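Local coordinates for DUF411 domain-containing protein (Pseudomonas aeruginosa, PDB 6WIS), which probably contributes to bacterial copper resistance, binding a cysteine-bridged cluster of four copper ions, at residues M38-V41 against K42-G46. Residues are numbered along the deposited sequence; the frame is centred on the assembly and turned at random.
Sequences MSAV and KSRLG
Helix 38-45, a short surface helix with one face resting on strand 55-59 of the mixed sheet, is held by i to i+4 bonds: the N-H groups of Lys42, Ser43, Arg44 and Leu45 bond the carbonyl O of Met38, Ser39, Ala40 and Val41. Lys42 N lies 2.9 Å from Met38 O, and the last bond is longer, Leu45 N standing 3.2 Å from Val41 O. Ser39 O accepts twice, from Ser43 N and, across the other face of its carbonyl plane, from Ser43 OG at 3.1 Å; a chi1 of 76° turns that hydroxyl back toward the preceding turn. Selenomethionine Met38, its CG anti to the backbone N (chi1 -176°) and its chain bent beyond, packs CG tightly on Lys42 CE at 3.5 Å, with SE 3.5 Å from Lys42 NZ. Lysine suits this place because its methylenes cover Met38 while a bend at chi4 turns NZ to Thr56 OG1 and Glu65 OE2. Val41 CG1 meets Leu45 CD1 at 3.9 Å; Val41 also touches the zinc ligand Glu35, its side chain about 4 Å from a bound zinc ion, and Leu45 rests on Thr56 and Val58. Gly46 (phi 85°) is the C' residue of a Schellman motif, with Val47 N bonding Lys42 O; a CB here would jam against the preceding carbonyl O. On the helix's outward face, Ala40 CB sits over one face of the Arg44 guanidinium, 4.2 Å from Arg44 NE.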
HETATM    1  N   MSE A  38       2.093   0.385  15.278  1.00 33.75           N
HETATM    2  CA  MSE A  38       1.616  -0.037  13.975  1.00 40.80           C
HETATM    3  C   MSE A  38       0.339  -0.884  14.087  1.00 37.87           C
HETATM    4  O   MSE A  38      -0.530  -0.802  13.215  1.00 33.47           O
HETATM    5  CB  MSE A  38       2.706  -0.803  13.221  1.00 30.51           C
HETATM    6  CG  MSE A  38       2.266  -1.183  11.816  1.00 29.77           C
HETATM    7 SE   MSE A  38       2.072   0.433  10.687  0.66 33.66          SE
HETATM    8  CE  MSE A  38       3.905   0.520  10.084  1.00 26.45           C
ATOM      9  N   SER A  39       0.228  -1.684  15.155  1.00 32.06           N
ATOM     10  CA  SER A  39      -1.025  -2.393  15.429  1.00 39.01           C
ATOM     11  C   SER A  39      -2.211  -1.437  15.513  1.00 29.87           C
ATOM     12  O   SER A  39      -3.271  -1.688  14.923  1.00 33.02           O
ATOM     13  CB  SER A  39      -0.906  -3.194  16.727  1.00 37.05           C
ATOM     14  OG  SER A  39      -0.328  -4.451  16.451  1.00 56.09           O
ATOM     15  N   ALA A  40      -2.062  -0.348  16.268  1.00 30.53           N
ATOM     16  CA  ALA A  40      -3.129   0.647  16.354  1.00 31.79           C
ATOM     17  C   ALA A  40      -3.432   1.248  14.986  1.00 35.42           C
ATOM     18  O   ALA A  40      -4.601   1.453  14.634  1.00 31.88           O
ATOM     19  CB  ALA A  40      -2.751   1.759  17.335  1.00 30.17           C
ATOM     20  N   VAL A  41      -2.389   1.558  14.207  1.00 31.50           N
ATOM     21  CA  VAL A  41      -2.612   2.204  12.917  1.00 32.52           C
ATOM     22  C   VAL A  41      -3.404   1.276  12.006  1.00 28.57           C
ATOM     23  O   VAL A  41      -4.407   1.668  11.406  1.00 28.69           O
ATOM     24  CB  VAL A  41      -1.276   2.624  12.269  1.00 33.93           C
ATOM     25  CG1 VAL A  41      -1.524   3.075  10.827  1.00 30.28           C
ATOM     26  CG2 VAL A  41      -0.608   3.745  13.062  1.00 29.50           C
ATOM     27  N   LYS A  42      -2.993   0.015  11.934  1.00 28.77           N
ATOM     28  CA  LYS A  42      -3.629  -0.891  10.996  1.00 29.20           C
ATOM     29  C   LYS A  42      -5.041  -1.237  11.448  1.00 34.82           C
ATOM     30  O   LYS A  42      -5.975  -1.264  10.631  1.00 28.82           O
ATOM     31  CB  LYS A  42      -2.786  -2.158  10.836  1.00 31.44           C
ATOM     32  CG  LYS A  42      -1.485  -1.965  10.024  1.00 28.39           C
ATOM     33  CD  LYS A  42      -0.885  -3.336   9.699  1.00 28.25           C
ATOM     34  CE  LYS A  42       0.631  -3.239   9.559  1.00 29.81           C
ATOM     35  NZ  LYS A  42       1.026  -2.164   8.579  1.00 31.43           N
ATOM     36  N   SER A  43      -5.223  -1.485  12.749  1.00 27.54           N
ATOM     37  CA  SER A  43      -6.552  -1.866  13.218  1.00 35.85           C
ATOM     38  C   SER A  43      -7.527  -0.702  13.136  1.00 31.63           C
ATOM     39  O   SER A  43      -8.703  -0.909  12.841  1.00 39.48           O
ATOM     40  CB  SER A  43      -6.490  -2.409  14.644  1.00 37.01           C
ATOM     41  OG  SER A  43      -6.325  -1.347  15.547  1.00 49.48           O
ATOM     42  N   ARG A  44      -7.063   0.532  13.345  1.00 31.06           N
ATOM     43  CA  ARG A  44      -7.982   1.656  13.215  1.00 33.79           C
ATOM     44  C   ARG A  44      -8.400   1.883  11.769  1.00 39.91           C
ATOM     45  O   ARG A  44      -9.520   2.338  11.516  1.00 33.99           O
ATOM     46  CB  ARG A  44      -7.361   2.916  13.798  1.00 37.13           C
ATOM     47  CG  ARG A  44      -7.420   2.920  15.320  1.00 34.38           C
ATOM     48  CD  ARG A  44      -6.607   4.054  15.922  1.00 39.14           C
ATOM     49  NE  ARG A  44      -6.418   3.834  17.357  1.00 41.45           N
ATOM     50  CZ  ARG A  44      -5.978   4.754  18.209  1.00 37.68           C
ATOM     51  NH1 ARG A  44      -5.681   5.970  17.790  1.00 46.09           N
ATOM     52  NH2 ARG A  44      -5.838   4.447  19.482  1.00 43.31           N
ATOM     53  N   LEU A  45      -7.524   1.578  10.811  1.00 33.30           N
ATOM     54  CA  LEU A  45      -7.865   1.746   9.407  1.00 33.83           C
ATOM     55  C   LEU A  45      -8.648   0.567   8.855  1.00 35.17           C
ATOM     56  O   LEU A  45      -9.183   0.664   7.746  1.00 29.58           O
ATOM     57  CB  LEU A  45      -6.577   1.962   8.596  1.00 33.86           C
ATOM     58  CG  LEU A  45      -5.908   3.329   8.777  1.00 29.70           C
ATOM     59  CD1 LEU A  45      -4.474   3.297   8.315  1.00 32.31           C
ATOM     60  CD2 LEU A  45      -6.674   4.391   7.984  1.00 34.73           C
ATOM     61  N   GLY A  46      -8.719  -0.542   9.593  1.00 32.97           N
ATOM     62  CA  GLY A  46      -9.432  -1.705   9.120  1.00 32.93           C
ATOM     63  C   GLY A  46      -8.630  -2.627   8.232  1.00 33.53           C
ATOM     64  O   GLY A  46      -9.215  -3.365   7.432  1.00 30.91           O
TER